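Glycine betaine/carnitine/choline ABC transporter (Staphylococcus aureus subsp. aureus Mu50, PDB 3O66) probably binds glycine betaine, carnitine, choline or related quaternary ammonium compounds as the substrate-binding component of an ABC importer. Local coordinates at residues S66-Y70 with Y110-N114; N71-L75 with A90-T94; L143-S149 with F170-M176; I178-D183 with G195-R201. All coordinates share one frame; numbering follows the deposited sequence.

Contact 1 (S66-Y70 with Y110-N114); sequences SGVRY and YGFAN
Tyr110 and Asn114 reach from the crossing between the two lobes of this periplasmic-binding-protein fold onto the end of strand 65-70, meeting Gly67, Val68 and Tyr70. The Tyr110 hydroxyl donates to Gly67 O, with the acceptor at the ring edge and the donor in the carbonyl plane; Tyr110 OH to Gly67 O is 2.6 Å. Tyrosine suits the place because its long side chain carries a donor across to a buried backbone carbonyl at the corner of the chain. Val68 CG2 touches two rings, at the edge of Tyr110 and, at 4.2 Å, CZ of Phe112, the valine and phenylalanine side chains crossing at about a right angle. Phe112 CE1 in turn approaches the edge of the Tyr70 ring. At the far end the Asn114 amide stands almost upright to the Tyr70 ring, their planes 85° apart. With CG anti to the backbone N of Asn114 (chi1 -170°), its methylene comes close to the ring and ND2 runs on beside the Tyr70 hydroxyl. Glu20 binds both Tyr70 OH and Asn114 ND2, so the two polar ends share one carboxylate oxygen. Closer to the backbone of Asn114, its CB sits 3.5 Å from Tyr70 CE1.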
loop_
_atom_site.group_PDB
_atom_site.type_symbol
_atom_site.label_atom_id
_atom_site.label_comp_id
_atom_site.label_asym_id
_atom_site.label_seq_id
_atom_site.Cartn_x
_atom_site.Cartn_y
_atom_site.Cartn_z
ATOM N N SER A 66 -5.849 8.967 -9.236
ATOM C CA SER A 66 -5.899 7.672 -8.553
ATOM C C SER A 66 -5.620 7.920 -7.070
ATOM O O SER A 66 -4.597 8.524 -6.729
ATOM C CB SER A 66 -4.851 6.715 -9.122
ATOM O OG SER A 66 -5.185 6.308 -10.452
ATOM N N GLY A 67 -6.501 7.440 -6.185
ATOM C CA GLY A 67 -6.326 7.697 -4.747
ATOM C C GLY A 67 -5.009 7.108 -4.257
ATOM O O GLY A 67 -4.235 7.772 -3.543
ATOM N N VAL A 68 -4.731 5.870 -4.663
ATOM C CA VAL A 68 -3.513 5.187 -4.224
ATOM C C VAL A 68 -2.981 4.294 -5.341
ATOM O O VAL A 68 -3.735 3.558 -5.991
ATOM C CB VAL A 68 -3.702 4.406 -2.860
ATOM C CG1 VAL A 68 -4.647 3.265 -3.023
ATOM C CG2 VAL A 68 -2.357 3.932 -2.306
ATOM N N ARG A 69 -1.683 4.452 -5.588
ATOM C CA ARG A 69 -0.939 3.662 -6.516
ATOM C C ARG A 69 0.321 3.255 -5.800
ATOM O O ARG A 69 0.787 3.972 -4.915
ATOM C CB ARG A 69 -0.636 4.525 -7.781
ATOM C CG ARG A 69 -1.954 4.953 -8.533
ATOM C CD ARG A 69 -2.600 3.794 -9.351
ATOM N NE ARG A 69 -1.793 3.493 -10.550
ATOM C CZ ARG A 69 -1.862 4.155 -11.716
ATOM N NH1 ARG A 69 -2.739 5.138 -11.902
ATOM N NH2 ARG A 69 -1.055 3.823 -12.722
ATOM N N TYR A 70 0.894 2.117 -6.179
ATOM C CA TYR A 70 2.081 1.639 -5.493
ATOM C C TYR A 70 3.239 1.633 -6.460
ATOM O O TYR A 70 3.092 1.064 -7.539
ATOM C CB TYR A 70 1.820 0.251 -4.938
ATOM C CG TYR A 70 0.548 0.253 -4.133
ATOM C CD1 TYR A 70 0.574 0.563 -2.778
ATOM C CD2 TYR A 70 -0.684 -0.037 -4.738
ATOM C CE1 TYR A 70 -0.577 0.582 -2.034
ATOM C CE2 TYR A 70 -1.877 -0.024 -3.995
ATOM C CZ TYR A 70 -1.804 0.292 -2.635
ATOM O OH TYR A 70 -2.940 0.324 -1.867
ATOM N N TYR A 110 2.553 8.879 0.485
ATOM C CA TYR A 110 1.770 9.091 1.715
ATOM C C TYR A 110 2.566 8.814 3.008
ATOM O O TYR A 110 2.260 9.377 4.063
ATOM C CB TYR A 110 0.549 8.194 1.699
ATOM C CG TYR A 110 -0.491 8.615 0.692
ATOM C CD1 TYR A 110 -1.061 9.887 0.751
ATOM C CD2 TYR A 110 -0.918 7.723 -0.301
ATOM C CE1 TYR A 110 -2.024 10.265 -0.158
ATOM C CE2 TYR A 110 -1.875 8.077 -1.239
ATOM C CZ TYR A 110 -2.421 9.352 -1.160
ATOM O OH TYR A 110 -3.371 9.707 -2.060
ATOM N N GLY A 111 3.541 7.906 2.916
ATOM C CA GLY A 111 4.412 7.581 4.052
ATOM C C GLY A 111 4.362 6.108 4.424
ATOM O O GLY A 111 5.077 5.663 5.324
ATOM N N PHE A 112 3.544 5.337 3.708
ATOM C CA PHE A 112 3.506 3.891 3.909
ATOM C C PHE A 112 3.854 3.119 2.617
ATOM O O PHE A 112 3.801 3.664 1.518
ATOM C CB PHE A 112 2.127 3.440 4.457
ATOM C CG PHE A 112 0.963 3.605 3.478
ATOM C CD1 PHE A 112 0.562 2.540 2.658
ATOM C CD2 PHE A 112 0.243 4.799 3.415
ATOM C CE1 PHE A 112 -0.511 2.662 1.788
ATOM C CE2 PHE A 112 -0.839 4.950 2.534
ATOM C CZ PHE A 112 -1.235 3.877 1.723
ATOM N N ALA A 113 4.229 1.850 2.805
ATOM C CA ALA A 113 4.374 0.859 1.735
ATOM C C ALA A 113 3.452 -0.345 2.003
ATOM O O ALA A 113 3.314 -0.790 3.158
ATOM C CB ALA A 113 5.820 0.417 1.620
ATOM N N ASN A 114 2.809 -0.827 0.938
ATOM C CA ASN A 114 1.942 -1.995 0.969
ATOM C C ASN A 114 2.612 -3.090 0.148
ATOM O O ASN A 114 2.511 -3.114 -1.093
ATOM C CB ASN A 114 0.557 -1.647 0.411
ATOM C CG ASN A 114 -0.458 -2.757 0.639
ATOM O OD1 ASN A 114 -0.099 -3.880 1.020
ATOM N ND2 ASN A 114 -1.725 -2.453 0.404
#

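Contact 2 (N71-L75 with A90-T94); sequences NGTDL and AMIAT
Asn71 and Leu75, one turn apart on the short helix 71-76, pack against Ala90, Met91, Ala93 and Thr94 of helix 87-102, a helix-helix contact in the lobe of the periplasmic-binding-protein fold that contains strand 65-70. The local axes pass 9.6 Å apart at a crossing angle of 48°. No hydrogen bond joins the segments, and the contact rests on van der Waals packing. Among apolar groups, Leu75 directs CD1 to the methyl of Ala93, CD1 to CB 4.1 Å. Its CG stands anti to the backbone N (chi1 -176°), which carries the fork across to the other helix. Small alanines suit this surface because they leave the leucine branches space to lie against the helix. The other branch, Leu75 CD2, meets the backbone instead, near Ala90 O.

Mixed contacts involve Asn71 and the selenomethionine Met91. The Met91 chain bends twice and crosses Asn71 at about a right angle, bringing both SE and CE to 3.6 Å from Asn71 ND2. The amide's other end, OD1, has a weak bond from Ala221 N, and Phe106 of strand 104-106 touches Asn71, Met91 and Thr94.

One side-chain hydrogen bond lies within helix 87-102. Thr94 turns its hydroxyl back one turn, so a group facing Asn71 CB and Leu75 CB has its polarity met within its own helix: Thr94 OG1 donates to Ala90 O at 2.7 Å, from the opposite face of that carbonyl to Thr94 N.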
loop_
_atom_site.group_PDB
_atom_site.type_symbol
_atom_site.label_atom_id
_atom_site.label_comp_id
_atom_site.label_asym_id
_atom_site.label_seq_id
_atom_site.Cartn_x
_atom_site.Cartn_y
_atom_site.Cartn_z
ATOM N N ASN A 71 4.371 2.249 -6.087
ATOM C CA ASN A 71 5.412 2.492 -7.115
ATOM C C ASN A 71 5.990 1.235 -7.786
ATOM O O ASN A 71 6.134 1.209 -9.003
ATOM C CB ASN A 71 6.483 3.514 -6.703
ATOM C CG ASN A 71 7.321 3.085 -5.488
ATOM O OD1 ASN A 71 7.125 2.012 -4.871
ATOM N ND2 ASN A 71 8.260 3.960 -5.125
ATOM N N GLY A 72 6.276 0.190 -7.005
ATOM C CA GLY A 72 6.796 -1.044 -7.599
ATOM C C GLY A 72 5.812 -1.684 -8.573
ATOM O O GLY A 72 6.216 -2.328 -9.546
ATOM N N THR A 73 4.518 -1.512 -8.323
ATOM C CA THR A 73 3.519 -2.067 -9.229
ATOM C C THR A 73 3.542 -1.275 -10.515
ATOM O O THR A 73 3.550 -1.853 -11.603
ATOM C CB THR A 73 2.121 -1.984 -8.652
ATOM O OG1 THR A 73 2.056 -2.800 -7.476
ATOM C CG2 THR A 73 1.090 -2.480 -9.703
ATOM N N ASP A 74 3.528 0.051 -10.395
ATOM C CA ASP A 74 3.418 0.868 -11.598
ATOM C C ASP A 74 4.717 0.979 -12.428
ATOM O O ASP A 74 4.666 1.189 -13.646
ATOM C CB ASP A 74 2.817 2.216 -11.241
ATOM C CG ASP A 74 1.314 2.135 -11.088
ATOM O OD1 ASP A 74 0.637 1.637 -12.013
ATOM O OD2 ASP A 74 0.804 2.528 -10.030
ATOM N N LEU A 75 5.863 0.828 -11.759
ATOM C CA LEU A 75 7.149 0.817 -12.438
ATOM C C LEU A 75 7.325 -0.374 -13.384
ATOM O O LEU A 75 7.882 -0.208 -14.475
ATOM C CB LEU A 75 8.325 0.891 -11.457
ATOM C CG LEU A 75 9.736 0.977 -12.053
ATOM C CD1 LEU A 75 9.899 2.197 -12.974
ATOM C CD2 LEU A 75 10.783 1.015 -10.970
ATOM N N ALA A 90 13.969 3.867 -7.013
ATOM C CA ALA A 90 12.713 3.329 -7.536
ATOM C C ALA A 90 11.670 4.432 -7.645
ATOM O O ALA A 90 10.907 4.472 -8.619
ATOM C CB ALA A 90 12.165 2.178 -6.640
HETATM N N MSE A 91 11.607 5.306 -6.643
HETATM C CA MSE A 91 10.589 6.371 -6.654
HETATM C C MSE A 91 10.911 7.412 -7.731
HETATM O O MSE A 91 10.025 7.866 -8.452
HETATM C CB MSE A 91 10.413 7.037 -5.281
HETATM C CG MSE A 91 9.295 8.116 -5.273
HETATM SE SE MSE A 91 7.550 7.416 -5.872
HETATM C CE MSE A 91 6.862 7.065 -4.103
ATOM N N ILE A 92 12.179 7.791 -7.827
ATOM C CA ILE A 92 12.612 8.714 -8.874
ATOM C C ILE A 92 12.276 8.170 -10.280
ATOM O O ILE A 92 11.750 8.905 -11.137
ATOM C CB ILE A 92 14.127 9.046 -8.750
ATOM C CG1 ILE A 92 14.366 9.941 -7.523
ATOM C CG2 ILE A 92 14.650 9.736 -10.043
ATOM C CD1 ILE A 92 15.837 10.011 -7.056
ATOM N N ALA A 93 12.599 6.903 -10.528
ATOM C CA ALA A 93 12.284 6.269 -11.821
ATOM C C ALA A 93 10.773 6.274 -12.077
ATOM O O ALA A 93 10.341 6.502 -13.188
ATOM C CB ALA A 93 12.814 4.836 -11.876
ATOM N N THR A 94 9.975 6.008 -11.047
ATOM C CA THR A 94 8.517 6.037 -11.192
ATOM C C THR A 94 7.981 7.444 -11.520
ATOM O O THR A 94 7.119 7.618 -12.393
ATOM C CB THR A 94 7.821 5.447 -9.931
ATOM O OG1 THR A 94 8.388 4.165 -9.662
ATOM C CG2 THR A 94 6.317 5.263 -10.175
#

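Contact 3 (L143-S149 with F170-M176); sequences LRLGMDS and FGTVRPM
Strands 144-148 and 172-176 run parallel through five bridges, from Arg144 with Thr172 to Asp148 with Met176, with their local axes 4.6 Å apart and turned by 24°. The hydrogen bonds pass back and forth between the strands: Leu145 N donates to Thr172 O at 2.9 Å, and Arg174 N returns to Leu145 O at 2.8 Å. The exchange continues with Met147 N to Arg174 O and Met176 N to Met147 O.

On the face bearing Leu145, Met147, Val173 and Pro175, the side chains form an apolar layer. Leu145 CB sits over one face of the Phe170 ring in a CH-pi contact, 3.9 Å from the ring centroid, and its CD2 reaches Phe170 CD2 at 3.5 Å. The broad aromatic face accommodates both the methylene and a branch of the leucine. Selenomethionine Met147, its flexible chain bent at chi2 and chi3, curls toward the partner strand and places CE 3.8 Å from Val173 CB.

The other face is more polar. Arg144 and Thr172 lie side by side, pointing the same way, with CG of Arg144 4.0 Å from CB of Thr172; the arginine head continues to a salt bridge with Asp191. Selenomethionine Met176 lays SE over a face of the Arg174 guanidinium and 4.2 Å from Gly146 CA; the absence of a side chain at Gly146 gives it that place.

Strand 172-176 is the outermost strand of its sheet within the chain, while 144-148 is bonded on its other side to 192-196. Tyr159 of helix 159-166 packs on Met147 and Val173, and Phe162 on Phe170.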
loop_
_atom_site.group_PDB
_atom_site.type_symbol
_atom_site.label_atom_id
_atom_site.label_comp_id
_atom_site.label_asym_id
_atom_site.label_seq_id
_atom_site.Cartn_x
_atom_site.Cartn_y
_atom_site.Cartn_z
ATOM N N LEU A 143 10.246 -23.806 12.257
ATOM C CA LEU A 143 9.076 -22.904 12.178
ATOM C C LEU A 143 8.111 -23.261 11.028
ATOM O O LEU A 143 8.529 -23.830 10.032
ATOM C CB LEU A 143 9.534 -21.446 12.047
ATOM C CG LEU A 143 10.305 -20.869 13.255
ATOM C CD1 LEU A 143 10.777 -19.422 13.017
ATOM C CD2 LEU A 143 9.486 -20.958 14.546
ATOM N N ARG A 144 6.835 -22.911 11.190
ATOM C CA ARG A 144 5.801 -23.083 10.169
ATOM C C ARG A 144 5.556 -21.728 9.464
ATOM O O ARG A 144 5.189 -20.737 10.130
ATOM C CB ARG A 144 4.487 -23.580 10.822
ATOM C CG ARG A 144 4.616 -24.922 11.568
ATOM C CD ARG A 144 3.456 -25.130 12.562
ATOM N NE ARG A 144 3.508 -24.119 13.616
ATOM C CZ ARG A 144 2.531 -23.897 14.498
ATOM N NH1 ARG A 144 1.425 -24.625 14.473
ATOM N NH2 ARG A 144 2.664 -22.941 15.414
ATOM N N LEU A 145 5.807 -21.691 8.149
ATOM C CA LEU A 145 5.491 -20.538 7.275
ATOM C C LEU A 145 4.163 -20.704 6.495
ATOM O O LEU A 145 3.936 -21.740 5.880
ATOM C CB LEU A 145 6.613 -20.287 6.260
ATOM C CG LEU A 145 6.454 -19.137 5.250
ATOM C CD1 LEU A 145 6.376 -17.757 5.939
ATOM C CD2 LEU A 145 7.613 -19.161 4.242
ATOM N N GLY A 146 3.321 -19.675 6.527
ATOM C CA GLY A 146 2.128 -19.579 5.649
ATOM C C GLY A 146 2.371 -18.469 4.636
ATOM O O GLY A 146 2.861 -17.393 5.009
HETATM N N MSE A 147 2.052 -18.725 3.363
HETATM C CA MSE A 147 2.168 -17.695 2.315
HETATM C C MSE A 147 1.018 -17.834 1.318
HETATM O O MSE A 147 0.393 -18.893 1.253
HETATM C CB MSE A 147 3.518 -17.836 1.574
HETATM C CG MSE A 147 3.598 -19.059 0.711
HETATM SE SE MSE A 147 4.030 -20.600 1.806
HETATM C CE MSE A 147 5.916 -20.702 1.238
ATOM N N ASP A 148 0.752 -16.792 0.534
ATOM C CA ASP A 148 -0.196 -16.899 -0.578
ATOM C C ASP A 148 0.192 -18.066 -1.493
ATOM O O ASP A 148 1.367 -18.233 -1.812
ATOM C CB ASP A 148 -0.212 -15.633 -1.435
ATOM C CG ASP A 148 -1.272 -15.697 -2.520
ATOM O OD1 ASP A 148 -2.474 -15.533 -2.212
ATOM O OD2 ASP A 148 -0.919 -15.970 -3.673
ATOM N N SER A 149 -0.791 -18.854 -1.934
ATOM C CA SER A 149 -0.507 -19.925 -2.906
ATOM C C SER A 149 0.208 -19.450 -4.208
ATOM O O SER A 149 1.051 -20.160 -4.751
ATOM C CB SER A 149 -1.750 -20.792 -3.199
ATOM O OG SER A 149 -2.957 -20.047 -3.276
ATOM N N PHE A 170 12.146 -23.127 5.645
ATOM C CA PHE A 170 11.263 -23.358 6.752
ATOM C C PHE A 170 10.994 -24.825 6.979
ATOM O O PHE A 170 11.028 -25.628 6.044
ATOM C CB PHE A 170 9.984 -22.558 6.554
ATOM C CG PHE A 170 10.162 -21.095 6.815
ATOM C CD1 PHE A 170 9.967 -20.578 8.101
ATOM C CD2 PHE A 170 10.569 -20.239 5.799
ATOM C CE1 PHE A 170 10.148 -19.231 8.351
ATOM C CE2 PHE A 170 10.755 -18.894 6.045
ATOM C CZ PHE A 170 10.543 -18.389 7.311
ATOM N N GLY A 171 10.718 -25.179 8.233
ATOM C CA GLY A 171 10.460 -26.574 8.600
ATOM C C GLY A 171 9.213 -27.096 7.920
ATOM O O GLY A 171 9.187 -28.236 7.460
ATOM N N THR A 172 8.191 -26.244 7.878
ATOM C CA THR A 172 6.923 -26.510 7.205
ATOM C C THR A 172 6.545 -25.271 6.396
ATOM O O THR A 172 6.733 -24.148 6.861
ATOM C CB THR A 172 5.802 -26.783 8.240
ATOM O OG1 THR A 172 6.230 -27.844 9.108
ATOM C CG2 THR A 172 4.449 -27.176 7.545
ATOM N N VAL A 173 6.029 -25.476 5.180
ATOM C CA VAL A 173 5.401 -24.385 4.409
ATOM C C VAL A 173 3.938 -24.721 4.100
ATOM O O VAL A 173 3.592 -25.863 3.837
ATOM C CB VAL A 173 6.169 -23.996 3.087
ATOM C CG1 VAL A 173 7.548 -23.443 3.397
ATOM C CG2 VAL A 173 6.259 -25.146 2.168
ATOM N N ARG A 174 3.092 -23.704 4.139
ATOM C CA ARG A 174 1.673 -23.881 3.923
ATOM C C ARG A 174 1.189 -22.813 2.921
ATOM O O ARG A 174 0.898 -21.680 3.309
ATOM C CB ARG A 174 0.929 -23.769 5.268
ATOM C CG ARG A 174 -0.553 -23.980 5.128
ATOM C CD ARG A 174 -1.271 -23.928 6.478
ATOM N NE ARG A 174 -2.704 -23.769 6.250
ATOM C CZ ARG A 174 -3.554 -23.293 7.153
ATOM N NH1 ARG A 174 -3.125 -22.952 8.376
ATOM N NH2 ARG A 174 -4.833 -23.159 6.835
ATOM N N PRO A 175 1.109 -23.162 1.626
ATOM C CA PRO A 175 0.547 -22.187 0.648
ATOM C C PRO A 175 -0.968 -22.113 0.795
ATOM O O PRO A 175 -1.618 -23.149 0.830
ATOM C CB PRO A 175 0.943 -22.764 -0.723
ATOM C CG PRO A 175 1.966 -23.869 -0.423
ATOM C CD PRO A 175 1.639 -24.369 0.972
HETATM N N MSE A 176 -1.519 -20.904 0.909
HETATM C CA MSE A 176 -2.928 -20.723 1.299
HETATM C C MSE A 176 -3.453 -19.371 0.826
HETATM O O MSE A 176 -2.730 -18.630 0.195
HETATM C CB MSE A 176 -3.078 -20.822 2.827
HETATM C CG MSE A 176 -2.125 -19.836 3.584
HETATM SE SE MSE A 176 -2.020 -20.211 5.470
HETATM C CE MSE A 176 -3.725 -19.500 6.033
HETATM O O HOH W 1 8.058 -26.773 11.190
#

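Contact 4 (I178-D183 with G195-R201); sequences IGLVYD and GYSTDGR. With ACT (acetate ion), chain D.
Tyr182 of helix 181-186 packs into the bend between strand 192-196 and helix 200-204, within the second lobe of the periplasmic-binding-protein fold. This is the tight part. The Asp199 carboxylate stacks on one ring face, with planes 14° apart and CG offset toward the rim, while Val181 CG2 lies over the centre of the opposite face. At the ring edge Tyr196 N gives Tyr182 OH a nearly straight bond of 2.9 Å (171°). Gly195 fits because its bare CA leaves room for the tyrosine ring, and Ile178 CD1 approaches that CA at 3.6 Å.

Asp199 is the N-cap of helix 200-204, its OD2 accepting from Arg201 N, and Arg201 grips it side-on with NE and NH1. These bonds hold the carboxylate flat against the ring. The Arg201 guanidinium is turned 21° from the ring, with Arg201 NE 3.4 Å from Tyr182 CD2. An acetate, probably from the crystallisation liquor, sits beside Tyr196 and Thr198.

The fit is looser at Asp183: its OD2 stays 4.1 Å from Arg201 NH2, beyond a salt bridge, and one water joins them; Tyr205 binds the other Asp183 oxygen. A second water links Tyr182 OH, at 2.6 Å, to Asp199 OD1, at 2.9 Å.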
loop_
_atom_site.group_PDB
_atom_site.type_symbol
_atom_site.label_atom_id
_atom_site.label_comp_id
_atom_site.label_asym_id
_atom_site.label_seq_id
_atom_site.Cartn_x
_atom_site.Cartn_y
_atom_site.Cartn_z
ATOM N N ILE A 178 -4.044 -15.653 1.094
ATOM C CA ILE A 178 -3.319 -14.599 1.791
ATOM C C ILE A 178 -4.210 -13.959 2.874
ATOM O O ILE A 178 -3.748 -13.659 3.981
ATOM C CB ILE A 178 -2.752 -13.559 0.752
ATOM C CG1 ILE A 178 -1.940 -12.461 1.423
ATOM C CG2 ILE A 178 -3.876 -12.922 -0.022
ATOM C CD1 ILE A 178 -0.922 -12.927 2.297
ATOM N N GLY A 179 -5.487 -13.802 2.562
ATOM C CA GLY A 179 -6.477 -13.223 3.487
ATOM C C GLY A 179 -6.571 -13.933 4.834
ATOM O O GLY A 179 -6.941 -13.316 5.834
ATOM N N LEU A 180 -6.212 -15.214 4.850
ATOM C CA LEU A 180 -6.300 -16.065 6.037
ATOM C C LEU A 180 -5.009 -16.231 6.878
ATOM O O LEU A 180 -5.067 -16.836 7.959
ATOM C CB LEU A 180 -6.853 -17.441 5.660
ATOM C CG LEU A 180 -8.259 -17.467 5.048
ATOM C CD1 LEU A 180 -8.775 -18.919 4.951
ATOM C CD2 LEU A 180 -9.202 -16.610 5.875
ATOM N N VAL A 181 -3.874 -15.687 6.419
ATOM C CA VAL A 181 -2.594 -15.854 7.129
ATOM C C VAL A 181 -2.550 -15.120 8.473
ATOM O O VAL A 181 -1.882 -15.594 9.404
ATOM C CB VAL A 181 -1.324 -15.498 6.243
ATOM C CG1 VAL A 181 -1.336 -16.301 4.951
ATOM C CG2 VAL A 181 -1.189 -13.980 5.998
ATOM N N TYR A 182 -3.288 -14.002 8.594
ATOM C CA TYR A 182 -3.281 -13.189 9.828
ATOM C C TYR A 182 -3.911 -13.942 10.980
ATOM O O TYR A 182 -3.316 -14.018 12.062
ATOM C CB TYR A 182 -3.939 -11.816 9.634
ATOM C CG TYR A 182 -3.478 -11.203 8.343
ATOM C CD1 TYR A 182 -2.204 -10.604 8.241
ATOM C CD2 TYR A 182 -4.284 -11.292 7.202
ATOM C CE1 TYR A 182 -1.760 -10.078 7.039
ATOM C CE2 TYR A 182 -3.860 -10.760 5.991
ATOM C CZ TYR A 182 -2.612 -10.165 5.903
ATOM O OH TYR A 182 -2.253 -9.685 4.653
ATOM N N ASP A 183 -5.081 -14.521 10.745
ATOM C CA ASP A 183 -5.741 -15.319 11.773
ATOM C C ASP A 183 -5.003 -16.636 12.054
ATOM O O ASP A 183 -4.951 -17.088 13.197
ATOM C CB ASP A 183 -7.198 -15.556 11.395
ATOM C CG ASP A 183 -8.018 -14.284 11.440
ATOM O OD1 ASP A 183 -7.934 -13.550 12.441
ATOM O OD2 ASP A 183 -8.740 -14.000 10.471
ATOM N N GLY A 195 2.560 -11.818 4.604
ATOM C CA GLY A 195 1.238 -11.118 4.552
ATOM C C GLY A 195 1.428 -9.801 3.839
ATOM O O GLY A 195 2.512 -9.533 3.352
ATOM N N TYR A 196 0.385 -8.986 3.732
ATOM C CA TYR A 196 0.552 -7.627 3.236
ATOM C C TYR A 196 0.832 -6.694 4.412
ATOM O O TYR A 196 0.186 -6.804 5.470
ATOM C CB TYR A 196 -0.726 -7.172 2.545
ATOM C CG TYR A 196 -0.863 -7.650 1.130
ATOM C CD1 TYR A 196 -0.021 -7.148 0.119
ATOM C CD2 TYR A 196 -1.836 -8.583 0.778
ATOM C CE1 TYR A 196 -0.151 -7.573 -1.207
ATOM C CE2 TYR A 196 -1.980 -9.005 -0.542
ATOM C CZ TYR A 196 -1.134 -8.512 -1.518
ATOM O OH TYR A 196 -1.286 -8.939 -2.815
ATOM N N SER A 197 1.758 -5.769 4.221
ATOM C CA SER A 197 2.296 -4.964 5.335
ATOM C C SER A 197 1.350 -3.905 5.898
ATOM O O SER A 197 1.680 -3.283 6.911
ATOM C CB SER A 197 3.596 -4.299 4.888
ATOM O OG SER A 197 3.302 -3.413 3.815
ATOM N N THR A 198 0.188 -3.674 5.271
ATOM C CA THR A 198 -0.749 -2.692 5.832
ATOM C C THR A 198 -2.068 -3.297 6.313
ATOM O O THR A 198 -3.012 -2.559 6.655
ATOM C CB THR A 198 -1.100 -1.544 4.853
ATOM O OG1 THR A 198 -1.675 -2.100 3.663
ATOM C CG2 THR A 198 0.096 -0.673 4.536
ATOM N N ASP A 199 -2.156 -4.633 6.324
ATOM C CA ASP A 199 -3.418 -5.269 6.708
ATOM C C ASP A 199 -3.840 -4.830 8.112
ATOM O O ASP A 199 -3.028 -4.824 9.043
ATOM C CB ASP A 199 -3.353 -6.815 6.583
ATOM C CG ASP A 199 -4.714 -7.437 6.677
ATOM O OD1 ASP A 199 -5.326 -7.695 5.613
ATOM O OD2 ASP A 199 -5.211 -7.613 7.825
ATOM N N GLY A 200 -5.095 -4.428 8.263
ATOM C CA GLY A 200 -5.610 -4.018 9.568
ATOM C C GLY A 200 -5.422 -5.031 10.694
ATOM O O GLY A 200 -5.402 -4.685 11.878
ATOM N N ARG A 201 -5.325 -6.301 10.352
ATOM C CA ARG A 201 -5.176 -7.304 11.399
ATOM C C ARG A 201 -3.807 -7.220 12.052
ATOM O O ARG A 201 -3.606 -7.718 13.173
ATOM C CB ARG A 201 -5.538 -8.710 10.894
ATOM C CG ARG A 201 -7.063 -8.859 10.718
ATOM C CD ARG A 201 -7.424 -10.013 9.805
ATOM N NE ARG A 201 -7.050 -9.739 8.407
ATOM C CZ ARG A 201 -7.682 -10.285 7.371
ATOM N NH1 ARG A 201 -7.311 -10.010 6.129
ATOM N NH2 ARG A 201 -8.694 -11.124 7.592
HETATM C C ACT D . -3.677 -4.685 3.023
HETATM O O ACT D . -2.438 -4.431 2.941
HETATM O OXT ACT D . -4.462 -3.728 3.303
HETATM C CH3 ACT D . -4.199 -6.076 2.782
HETATM O O HOH W 2 -4.325 -8.959 3.174
HETATM O O HOH W 3 -10.374 -11.892 10.292
#

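Contact 2 lies within one lobe, contact 1 joins that lobe to the crossing, and contacts 3 and 4 lie in the other. Contacts 1 and 2 are buried: contact 1 relies on aromatic rings and a hydrogen bond to a carbonyl, contact 2 on packing between helices. They meet where Arg69 forms a salt bridge with Asp74. Contacts 3 and 4 are only partly buried and use the same sheet through neighbouring strands 144-148 and 192-196; backbone bonds dominate the former, while the latter centres on a tyrosine ring between a carboxylate and a valine. Contacts 1 and 4 touch where Ala113 O binds Ser197 OG; an acetate, probably from the crystallisation liquor, lies near Asn114 and Thr198, consistent with a ligand cleft between the lobes.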